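Local structure of hydrogenase-specific maturation endopeptidase (Thermococcus kodakarensis, 5IJA) at residues 20-25 with 138-143; 76-81 with 88-93; 2-7 with 41-46; 95-100 with 105-110. The protein probably acts as the endopeptidase that completes [NiFe] hydrogenase maturation by trimming the precursor of its large subunit. All coordinates share one frame; numbering follows the deposited sequence.

Interaction 1 (20-25 with 138-143); sequences LKAGRI and KAVEIA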
# COMPACT_ATOMS: atom_id res chain seq x y z
N LEU A 20 -2.47 5.03 4.56
CA LEU A 20 -3.87 5.22 4.89
C LEU A 20 -4.36 6.58 4.40
O LEU A 20 -5.48 6.70 3.92
CB LEU A 20 -4.09 5.08 6.41
CG LEU A 20 -3.65 3.78 7.07
CD1 LEU A 20 -4.02 3.75 8.55
CD2 LEU A 20 -4.23 2.56 6.36
N LYS A 21 -3.51 7.60 4.50
CA LYS A 21 -3.90 8.93 4.09
C LYS A 21 -4.09 8.98 2.57
O LYS A 21 -5.05 9.57 2.07
CB LYS A 21 -2.86 9.97 4.53
CG LYS A 21 -3.24 10.73 5.81
CD LYS A 21 -2.61 10.14 7.06
CE LYS A 21 -2.91 11.00 8.30
NZ LYS A 21 -2.15 10.56 9.52
N ALA A 22 -3.17 8.36 1.85
CA ALA A 22 -3.33 8.21 0.40
C ALA A 22 -4.62 7.47 0.07
O ALA A 22 -5.38 7.88 -0.81
CB ALA A 22 -2.13 7.50 -0.16
N GLY A 23 -4.89 6.39 0.80
CA GLY A 23 -6.13 5.65 0.62
C GLY A 23 -7.39 6.47 0.85
O GLY A 23 -8.34 6.42 0.07
N ARG A 24 -7.41 7.24 1.93
CA ARG A 24 -8.55 8.10 2.21
C ARG A 24 -8.75 9.13 1.10
O ARG A 24 -9.88 9.39 0.70
CB ARG A 24 -8.38 8.79 3.56
CG ARG A 24 -8.41 7.81 4.72
CD ARG A 24 -8.73 8.47 6.05
NE ARG A 24 -8.56 7.53 7.15
CZ ARG A 24 -7.53 7.55 7.99
NH1 ARG A 24 -6.60 8.49 7.87
NH2 ARG A 24 -7.44 6.64 8.95
N ILE A 25 -7.67 9.70 0.58
CA ILE A 25 -7.79 10.63 -0.55
C ILE A 25 -8.41 9.94 -1.76
O ILE A 25 -9.29 10.48 -2.41
CB ILE A 25 -6.43 11.23 -0.96
CG1 ILE A 25 -5.86 12.12 0.14
CG2 ILE A 25 -6.56 12.05 -2.23
CD1 ILE A 25 -4.43 12.57 -0.14
N LYS A 138 2.11 12.17 -4.61
CA LYS A 138 2.59 11.43 -5.77
C LYS A 138 2.12 9.97 -5.74
O LYS A 138 1.89 9.39 -6.80
CB LYS A 138 4.11 11.49 -5.89
CG LYS A 138 4.54 11.38 -7.35
CD LYS A 138 5.81 12.17 -7.68
CE LYS A 138 5.98 12.26 -9.20
NZ LYS A 138 7.40 12.45 -9.65
N ALA A 139 1.97 9.39 -4.55
CA ALA A 139 1.40 8.05 -4.45
C ALA A 139 -0.02 8.03 -5.00
O ALA A 139 -0.41 7.08 -5.71
CB ALA A 139 1.42 7.56 -3.01
N VAL A 140 -0.79 9.06 -4.69
CA VAL A 140 -2.16 9.16 -5.18
C VAL A 140 -2.19 9.26 -6.71
O VAL A 140 -3.04 8.64 -7.37
CB VAL A 140 -2.89 10.36 -4.54
CG1 VAL A 140 -4.25 10.62 -5.24
CG2 VAL A 140 -3.10 10.08 -3.08
N GLU A 141 -1.26 10.03 -7.27
CA GLU A 141 -1.16 10.19 -8.73
C GLU A 141 -0.85 8.89 -9.45
O GLU A 141 -1.46 8.58 -10.48
CB GLU A 141 -0.07 11.20 -9.08
CG GLU A 141 -0.39 12.63 -8.74
CD GLU A 141 0.74 13.55 -9.14
OE1 GLU A 141 1.43 13.23 -10.13
OE2 GLU A 141 0.96 14.57 -8.45
N ILE A 142 0.09 8.12 -8.90
CA ILE A 142 0.42 6.81 -9.46
C ILE A 142 -0.79 5.88 -9.40
O ILE A 142 -1.11 5.22 -10.38
CB ILE A 142 1.61 6.18 -8.71
CG1 ILE A 142 2.85 7.06 -8.85
CG2 ILE A 142 1.91 4.78 -9.24
CD1 ILE A 142 4.07 6.58 -8.07
N ALA A 143 -1.47 5.85 -8.27
CA ALA A 143 -2.60 4.95 -8.10
C ALA A 143 -3.76 5.28 -9.05
O ALA A 143 -4.45 4.38 -9.54
CB ALA A 143 -3.09 4.99 -6.66

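Interaction 2 (76-81 with 88-93); sequences EIFEKL and AHFMGA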
# COMPACT_ATOMS: atom_id res chain seq x y z
N GLU A 76 8.63 -8.65 -9.12
CA GLU A 76 9.56 -7.59 -8.75
C GLU A 76 9.35 -7.10 -7.31
O GLU A 76 10.30 -6.71 -6.65
CB GLU A 76 9.42 -6.41 -9.72
CG GLU A 76 10.49 -5.31 -9.57
CD GLU A 76 10.12 -4.03 -10.32
OE1 GLU A 76 8.91 -3.75 -10.48
OE2 GLU A 76 11.05 -3.30 -10.74
N ILE A 77 8.10 -7.11 -6.86
CA ILE A 77 7.77 -6.61 -5.52
C ILE A 77 8.54 -7.35 -4.45
O ILE A 77 9.11 -6.75 -3.53
CB ILE A 77 6.26 -6.75 -5.21
CG1 ILE A 77 5.42 -5.93 -6.19
CG2 ILE A 77 5.96 -6.32 -3.78
CD1 ILE A 77 3.93 -6.12 -5.97
N PHE A 78 8.57 -8.67 -4.58
CA PHE A 78 9.17 -9.52 -3.55
C PHE A 78 10.70 -9.48 -3.64
O PHE A 78 11.38 -9.61 -2.62
CB PHE A 78 8.62 -10.94 -3.66
CG PHE A 78 7.11 -11.01 -3.54
CD1 PHE A 78 6.49 -10.85 -2.30
CD2 PHE A 78 6.31 -11.20 -4.66
CE1 PHE A 78 5.10 -10.90 -2.18
CE2 PHE A 78 4.92 -11.25 -4.54
CZ PHE A 78 4.31 -11.10 -3.30
N GLU A 79 11.25 -9.28 -4.83
CA GLU A 79 12.69 -9.09 -4.98
C GLU A 79 13.14 -7.78 -4.33
O GLU A 79 14.21 -7.71 -3.73
CB GLU A 79 13.08 -9.10 -6.46
N LYS A 80 12.36 -6.73 -4.49
CA LYS A 80 12.64 -5.45 -3.87
C LYS A 80 12.53 -5.40 -2.36
O LYS A 80 13.31 -4.77 -1.70
CB LYS A 80 11.77 -4.37 -4.48
CG LYS A 80 11.99 -4.18 -5.96
CD LYS A 80 13.36 -3.61 -6.25
CE LYS A 80 13.54 -3.33 -7.72
NZ LYS A 80 14.35 -2.11 -7.97
N LEU A 81 11.52 -6.06 -1.83
CA LEU A 81 11.29 -6.03 -0.42
C LEU A 81 12.37 -6.80 0.29
O LEU A 81 12.45 -6.76 1.50
CB LEU A 81 9.95 -6.64 -0.08
CG LEU A 81 8.70 -5.94 -0.56
CD1 LEU A 81 7.54 -6.91 -0.55
CD2 LEU A 81 8.39 -4.72 0.28
N ALA A 88 7.13 -3.03 7.21
CA ALA A 88 6.77 -3.99 8.21
C ALA A 88 5.36 -4.40 7.87
O ALA A 88 4.99 -5.54 8.09
CB ALA A 88 6.82 -3.35 9.58
N HIS A 89 4.57 -3.44 7.41
CA HIS A 89 3.19 -3.68 7.19
C HIS A 89 2.86 -4.67 6.10
O HIS A 89 2.17 -5.61 6.36
CB HIS A 89 2.54 -2.38 6.81
CG HIS A 89 2.84 -1.26 7.73
ND1 HIS A 89 2.29 -1.16 8.98
CD2 HIS A 89 3.59 -0.15 7.56
CE1 HIS A 89 2.71 -0.05 9.55
NE2 HIS A 89 3.50 0.58 8.71
N PHE A 90 3.43 -4.54 4.93
CA PHE A 90 3.13 -5.49 3.89
C PHE A 90 3.69 -6.82 4.34
O PHE A 90 3.07 -7.82 4.18
CB PHE A 90 3.63 -5.09 2.53
CG PHE A 90 3.15 -5.98 1.43
CD1 PHE A 90 1.83 -6.28 1.31
CD2 PHE A 90 4.03 -6.53 0.56
CE1 PHE A 90 1.39 -7.11 0.33
CE2 PHE A 90 3.60 -7.37 -0.43
CZ PHE A 90 2.28 -7.65 -0.55
N MET A 91 4.87 -6.79 4.93
CA MET A 91 5.48 -8.02 5.44
C MET A 91 4.54 -8.77 6.38
O MET A 91 4.50 -10.00 6.38
CB MET A 91 6.80 -7.71 6.17
CG MET A 91 7.91 -7.20 5.27
SD MET A 91 8.28 -8.27 3.89
CE MET A 91 8.69 -9.79 4.75
N GLY A 92 3.77 -8.03 7.16
CA GLY A 92 2.82 -8.62 8.08
C GLY A 92 1.59 -9.16 7.39
O GLY A 92 0.80 -9.90 8.00
N ALA A 93 1.44 -8.82 6.11
CA ALA A 93 0.25 -9.17 5.33
C ALA A 93 0.48 -10.32 4.37
O ALA A 93 -0.47 -10.94 3.89
CB ALA A 93 -0.23 -7.95 4.55

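Interaction 3 (2-7 with 41-46); sequences RVLILA and FRLANH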
# COMPACT_ATOMS: atom_id res chain seq x y z
N ARG A 2 -11.06 -3.96 -13.32
CA ARG A 2 -11.54 -3.43 -12.06
C ARG A 2 -10.43 -3.49 -11.05
O ARG A 2 -9.80 -4.53 -10.89
CB ARG A 2 -12.75 -4.20 -11.55
CG ARG A 2 -14.05 -3.83 -12.24
CD ARG A 2 -15.19 -4.68 -11.75
NE ARG A 2 -14.91 -6.10 -11.85
CZ ARG A 2 -14.91 -6.94 -10.82
NH1 ARG A 2 -15.17 -6.48 -9.60
NH2 ARG A 2 -14.64 -8.23 -11.01
N VAL A 3 -10.18 -2.37 -10.38
CA VAL A 3 -9.00 -2.22 -9.54
C VAL A 3 -9.39 -2.05 -8.08
O VAL A 3 -10.34 -1.34 -7.76
CB VAL A 3 -8.15 -1.00 -10.02
CG1 VAL A 3 -6.83 -0.91 -9.25
CG2 VAL A 3 -7.87 -1.12 -11.52
N LEU A 4 -8.69 -2.76 -7.19
CA LEU A 4 -8.90 -2.59 -5.75
C LEU A 4 -7.65 -2.01 -5.12
O LEU A 4 -6.54 -2.47 -5.39
CB LEU A 4 -9.24 -3.93 -5.09
CG LEU A 4 -9.29 -4.01 -3.56
CD1 LEU A 4 -10.32 -3.06 -2.94
CD2 LEU A 4 -9.58 -5.43 -3.13
N ILE A 5 -7.82 -0.98 -4.30
CA ILE A 5 -6.68 -0.36 -3.62
C ILE A 5 -6.65 -0.81 -2.16
O ILE A 5 -7.67 -0.75 -1.48
CB ILE A 5 -6.76 1.17 -3.72
CG1 ILE A 5 -6.60 1.59 -5.19
CG2 ILE A 5 -5.72 1.83 -2.83
CD1 ILE A 5 -7.01 3.01 -5.46
N LEU A 6 -5.51 -1.32 -1.71
CA LEU A 6 -5.32 -1.74 -0.33
C LEU A 6 -4.41 -0.75 0.37
O LEU A 6 -3.25 -0.65 0.03
CB LEU A 6 -4.72 -3.14 -0.25
CG LEU A 6 -5.44 -4.27 -0.98
CD1 LEU A 6 -4.74 -5.59 -0.67
CD2 LEU A 6 -6.90 -4.29 -0.59
N ALA A 7 -4.94 -0.03 1.36
CA ALA A 7 -4.12 0.92 2.10
C ALA A 7 -3.66 0.28 3.39
O ALA A 7 -4.49 -0.18 4.18
CB ALA A 7 -4.91 2.19 2.38
N PHE A 41 -6.66 -9.89 6.67
CA PHE A 41 -7.85 -10.73 6.58
C PHE A 41 -9.15 -9.92 6.43
O PHE A 41 -10.22 -10.48 6.16
CB PHE A 41 -7.92 -11.67 7.79
CG PHE A 41 -6.90 -12.77 7.74
CD1 PHE A 41 -6.80 -13.57 6.62
CD2 PHE A 41 -6.02 -12.98 8.78
CE1 PHE A 41 -5.86 -14.58 6.54
CE2 PHE A 41 -5.07 -13.98 8.72
CZ PHE A 41 -4.98 -14.79 7.60
N ARG A 42 -9.05 -8.60 6.57
CA ARG A 42 -10.15 -7.71 6.19
C ARG A 42 -10.53 -7.88 4.73
O ARG A 42 -11.65 -7.59 4.32
CB ARG A 42 -9.78 -6.25 6.45
CG ARG A 42 -9.56 -5.91 7.93
CD ARG A 42 -9.53 -4.40 8.13
NE ARG A 42 -9.52 -4.05 9.55
CZ ARG A 42 -9.35 -2.81 10.02
NH1 ARG A 42 -9.17 -1.80 9.17
NH2 ARG A 42 -9.36 -2.58 11.33
N LEU A 43 -9.57 -8.33 3.93
CA LEU A 43 -9.81 -8.50 2.52
C LEU A 43 -10.79 -9.64 2.23
O LEU A 43 -11.45 -9.64 1.19
CB LEU A 43 -8.47 -8.76 1.83
CG LEU A 43 -8.46 -8.97 0.32
CD1 LEU A 43 -9.01 -7.78 -0.46
CD2 LEU A 43 -7.04 -9.24 -0.08
N ALA A 44 -10.86 -10.63 3.12
CA ALA A 44 -11.76 -11.76 2.89
C ALA A 44 -13.19 -11.28 2.63
O ALA A 44 -13.85 -11.74 1.69
CB ALA A 44 -11.71 -12.71 4.09
N ASN A 45 -13.64 -10.33 3.44
CA ASN A 45 -15.00 -9.82 3.33
C ASN A 45 -15.20 -8.82 2.19
O ASN A 45 -16.33 -8.48 1.84
CB ASN A 45 -15.42 -9.18 4.65
CG ASN A 45 -15.57 -10.19 5.76
OD1 ASN A 45 -16.11 -11.27 5.55
ND2 ASN A 45 -15.10 -9.84 6.96
N HIS A 46 -14.11 -8.34 1.61
CA HIS A 46 -14.20 -7.20 0.70
C HIS A 46 -13.93 -7.54 -0.77
O HIS A 46 -14.52 -6.94 -1.67
CB HIS A 46 -13.23 -6.11 1.16
CG HIS A 46 -13.37 -4.82 0.40
ND1 HIS A 46 -14.26 -3.84 0.77
CD2 HIS A 46 -12.75 -4.37 -0.71
CE1 HIS A 46 -14.17 -2.83 -0.07
NE2 HIS A 46 -13.27 -3.12 -0.98

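Interaction 4 (95-100 with 105-110); sequences DGLKLL and ERLKRA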
# COMPACT_ATOMS: atom_id res chain seq x y z
N ASP A 95 1.63 -13.47 4.47
CA ASP A 95 1.18 -14.83 4.76
C ASP A 95 -0.34 -14.95 4.56
O ASP A 95 -0.83 -15.89 3.92
CB ASP A 95 1.58 -15.25 6.18
CG ASP A 95 3.03 -15.74 6.26
OD1 ASP A 95 3.75 -15.70 5.24
OD2 ASP A 95 3.46 -16.17 7.36
N GLY A 96 -1.06 -13.97 5.07
CA GLY A 96 -2.51 -13.93 4.97
C GLY A 96 -2.93 -13.70 3.53
O GLY A 96 -3.91 -14.28 3.06
N LEU A 97 -2.19 -12.86 2.81
CA LEU A 97 -2.53 -12.66 1.40
C LEU A 97 -2.33 -13.96 0.64
O LEU A 97 -3.14 -14.29 -0.23
CB LEU A 97 -1.68 -11.55 0.78
CG LEU A 97 -2.03 -11.21 -0.68
CD1 LEU A 97 -3.48 -10.68 -0.79
CD2 LEU A 97 -1.02 -10.20 -1.21
N LYS A 98 -1.27 -14.70 0.96
CA LYS A 98 -1.00 -15.99 0.32
C LYS A 98 -2.14 -16.99 0.54
O LYS A 98 -2.53 -17.69 -0.38
CB LYS A 98 0.30 -16.63 0.83
CG LYS A 98 1.58 -15.90 0.48
CD LYS A 98 1.76 -15.76 -1.02
CE LYS A 98 2.81 -14.71 -1.33
NZ LYS A 98 2.45 -13.38 -0.73
N LEU A 99 -2.64 -17.04 1.77
CA LEU A 99 -3.75 -17.93 2.11
C LEU A 99 -5.00 -17.55 1.32
O LEU A 99 -5.67 -18.43 0.75
CB LEU A 99 -4.05 -17.90 3.61
CG LEU A 99 -5.25 -18.72 4.11
CD1 LEU A 99 -5.09 -20.17 3.72
CD2 LEU A 99 -5.38 -18.59 5.62
N LEU A 100 -5.31 -16.26 1.27
CA LEU A 100 -6.49 -15.81 0.53
C LEU A 100 -6.35 -16.11 -0.96
O LEU A 100 -7.34 -16.40 -1.61
CB LEU A 100 -6.73 -14.33 0.75
CG LEU A 100 -7.11 -14.02 2.19
CD1 LEU A 100 -7.17 -12.50 2.39
CD2 LEU A 100 -8.45 -14.65 2.50
N GLU A 105 -8.84 -18.19 -6.86
CA GLU A 105 -7.98 -18.14 -8.04
C GLU A 105 -7.92 -16.77 -8.68
O GLU A 105 -6.93 -16.44 -9.33
CB GLU A 105 -8.46 -19.16 -9.09
CG GLU A 105 -7.77 -20.52 -9.02
CD GLU A 105 -6.27 -20.46 -9.31
OE1 GLU A 105 -5.84 -19.60 -10.10
OE2 GLU A 105 -5.52 -21.29 -8.75
N ARG A 106 -8.97 -15.96 -8.52
CA ARG A 106 -8.96 -14.64 -9.13
C ARG A 106 -7.94 -13.76 -8.44
O ARG A 106 -7.26 -12.96 -9.09
CB ARG A 106 -10.34 -13.98 -9.08
CG ARG A 106 -11.46 -14.80 -9.70
CD ARG A 106 -12.81 -14.23 -9.33
NE ARG A 106 -13.00 -14.23 -7.88
CZ ARG A 106 -14.04 -13.69 -7.27
NH1 ARG A 106 -14.99 -13.09 -7.99
NH2 ARG A 106 -14.13 -13.74 -5.95
N LEU A 107 -7.87 -13.90 -7.11
CA LEU A 107 -6.93 -13.13 -6.32
C LEU A 107 -5.52 -13.59 -6.61
O LEU A 107 -4.60 -12.78 -6.72
CB LEU A 107 -7.23 -13.26 -4.83
CG LEU A 107 -6.40 -12.35 -3.92
CD1 LEU A 107 -6.64 -10.90 -4.25
CD2 LEU A 107 -6.75 -12.61 -2.46
N LYS A 108 -5.37 -14.90 -6.73
CA LYS A 108 -4.06 -15.48 -7.02
C LYS A 108 -3.51 -14.96 -8.35
O LYS A 108 -2.31 -14.69 -8.45
CB LYS A 108 -4.16 -17.01 -7.05
CG LYS A 108 -2.80 -17.71 -7.21
CD LYS A 108 -2.78 -19.04 -6.50
CE LYS A 108 -2.65 -20.18 -7.48
NZ LYS A 108 -2.23 -21.43 -6.78
N ARG A 109 -4.37 -14.82 -9.35
CA ARG A 109 -3.95 -14.40 -10.69
C ARG A 109 -3.98 -12.88 -10.90
O ARG A 109 -3.58 -12.38 -11.96
CB ARG A 109 -4.82 -15.07 -11.76
N ALA A 110 -4.44 -12.14 -9.89
CA ALA A 110 -4.58 -10.69 -10.03
C ALA A 110 -3.24 -10.00 -10.19
O ALA A 110 -2.22 -10.48 -9.69
CB ALA A 110 -5.33 -10.11 -8.81

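Interaction 1 (20-25 with 138-143)
Val140 lays its CG2 methyl over the Ala22 turn of the facing helix, so that this single branch meets both backbone and side chain: CG2 is 4.0 Å from Ala22 CB and 3.9 Å from Ala22 O. The second of these is plain van der Waals contact. An alanine suits this position because its one methyl lets the backbones approach closely, and the CA atoms of Ala22 and Val140 are 5.8 Å apart. Ile25, one turn further along, fills the flank. Its side chain crosses that of Val140 at about a right angle, and Ile25 CB and CD1 approach CG2. With CG1 anti to the backbone N (chi1 170°), Val140 has CG2 turned into the crook between Ala22 and Ile25, and its CG1 adds a further contact with Ile25 CG2 at 4.1 Å. No hydrogen bond joins the two segments; the side chains meet by apolar packing alone. Helix 18-28 and helix 130-146 thus pack against each other, with Val136 of the latter also touching Ala22 and Ile25. On another side of helix 130-146, the small Ala139 and Ala143 rest on Ile115 of strand 111-118, and Ile142 reaches Val69 and His71 of strand 69-73.

Interaction 2 (76-81 with 88-93)
Phe90 O accepts the backbone N-H of Ala93 at 2.7 Å, a short bond within the helical segment 88-93, and the side chain of the same Phe90 makes the contact with the other segment. No hydrogen bond runs between 76-81 and 88-93; one aromatic ring is received by three apolar side chains. Phe90 CG stands anti to the backbone N (chi1 -172°), which carries the ring out toward the opposite segment. Leu81 meets it most closely: its CD1 methyl comes to the ring edge, near the ring plane, 3.7 Å from Phe90 CD2, and the two side chains cross at about a right angle. Phe90 CE2 is also approached by Ile77 CG2 at 4.2 Å and by Phe78 CE1 at 4.2 Å. Both come in obliquely. A phenylalanine suits position 90 because its ring is large enough to span the gap between segments whose closest CA atoms, those of Leu81 and Met91, are still 8.5 Å apart, while the methyls of Ile77 and Leu81 pack about its CD2-CE2 side. The short helix 76-80 is thereby packed against the start of helix 88-103. Both lie on the sheet: Ile77 touches Phe72 of strand 69-73 and Ile112 and Phe114 of strand 111-118, and Phe90 touches Ile55 of strand 52-59.

Interaction 3 (2-7 with 41-46)
Leu4 and His46 both carry CG anti to the backbone N (chi1 171° and -172°), as does Leu43, which points Leu4 at the loop and turns the Leu43 and His46 side chains to meet it. Leu4 divides its two methyls between two partners. CD2 touches Leu43 CD1 at 3.6 Å, whereas CD1 comes to the edge of the His46 imidazole, near its plane, at 3.5 Å from His46 NE2 and equally near CD2 of that ring. The polar need of NE2 is met elsewhere, by a hydrogen bond to OD1 of Asn32, which would help fix the rotation of the ring. Leu6 adds its CD2, 4.1 Å from Leu43 CD1, the two side chains crossing at about a right angle. Leu4 and Leu6 share this face because residues alternate along strand 3-8, which runs parallel between strands 33-37 and 52-59 in the mixed sheet of this alpha/beta fold; the segment 41-46 is part of the connection between those two neighbours and covers the sheet here. Shortening Leu4 to an alanine would probably open a gap between strand 3-8 and the Leu43 and His46 side chains, taking from the His46 ring edge its methyl neighbour and leaving Leu43 with Leu6 alone on this strand. Beyond the segment, Leu43 also packs on Leu97 and Leu100 of helix 88-103, so its side chain lies between strand and helix.

Interaction 4 (95-100 with 105-110)
Helix 88-103 and the short helix 105-109 follow each other with an abrupt change of direction at Asp104, and the CA atoms of Leu100 and Leu107 come within 7.4 Å of each other across the corner. Two consecutive helices, the second little more than a turn long, are thus packed against each other at one end of the alpha/beta fold, held by leucines. Leu107 does most of the work. Its CG lies anti to the backbone N (chi1 -173°), which directs the branched end into the corner, where the CD2 methyl presses on Leu100. The touch is made low on that residue: Leu107 CD2 lies 3.6 Å from Leu100 CB and 3.8 Å from Leu100 C, so the methyl sits against the root of the side chain and the helix backbone. Leu97, one turn earlier, meets the same methyl, its side chain running obliquely to that of Leu107. Leucine suits all three places, because its branched, apolar end can fill the space between the two helices where no hydrogen bond links the segments. Leu107 also touches Met101 and Tyr47, so the corner joins a wider apolar patch. Polar groups stay on the outside. Arg106 makes a salt bridge with Asp104 at the turn itself, and within the short helix Lys108 NZ faces Glu105 OE2 in a long ion pair of 3.8 Å. Deep in the corner, Leu107 CD2 also meets the end of the Leu97 side chain, with Leu97 CD1 4.1 Å away.

Overall arrangement
All four contacts are apolar and contain no hydrogen bond between their segments, yet they serve different parts of the fold. Interaction 1 joins two helices on one side of the chain's centre; interactions 2 and 4 lie on the opposite side and share helix 88-103. Interaction 3 differs in joining a strand to a connecting segment. Interactions 1, 3 and 4 are buried, interaction 2 only partly. Aromatic rings mark 2 and 3, whereas 1 and 4 rest on aliphatic side chains packed close to a helix backbone. Contacts between them knit the set: Phe90 CE1 meets Leu97 CD2 at 4.2 Å, joining 2 to 4; Phe41 CZ meets Gly96 CA at 3.7 Å, joining 3 to 4; and Gly23 CA meets Ala7 CB at 4.1 Å, joining 1 to 3.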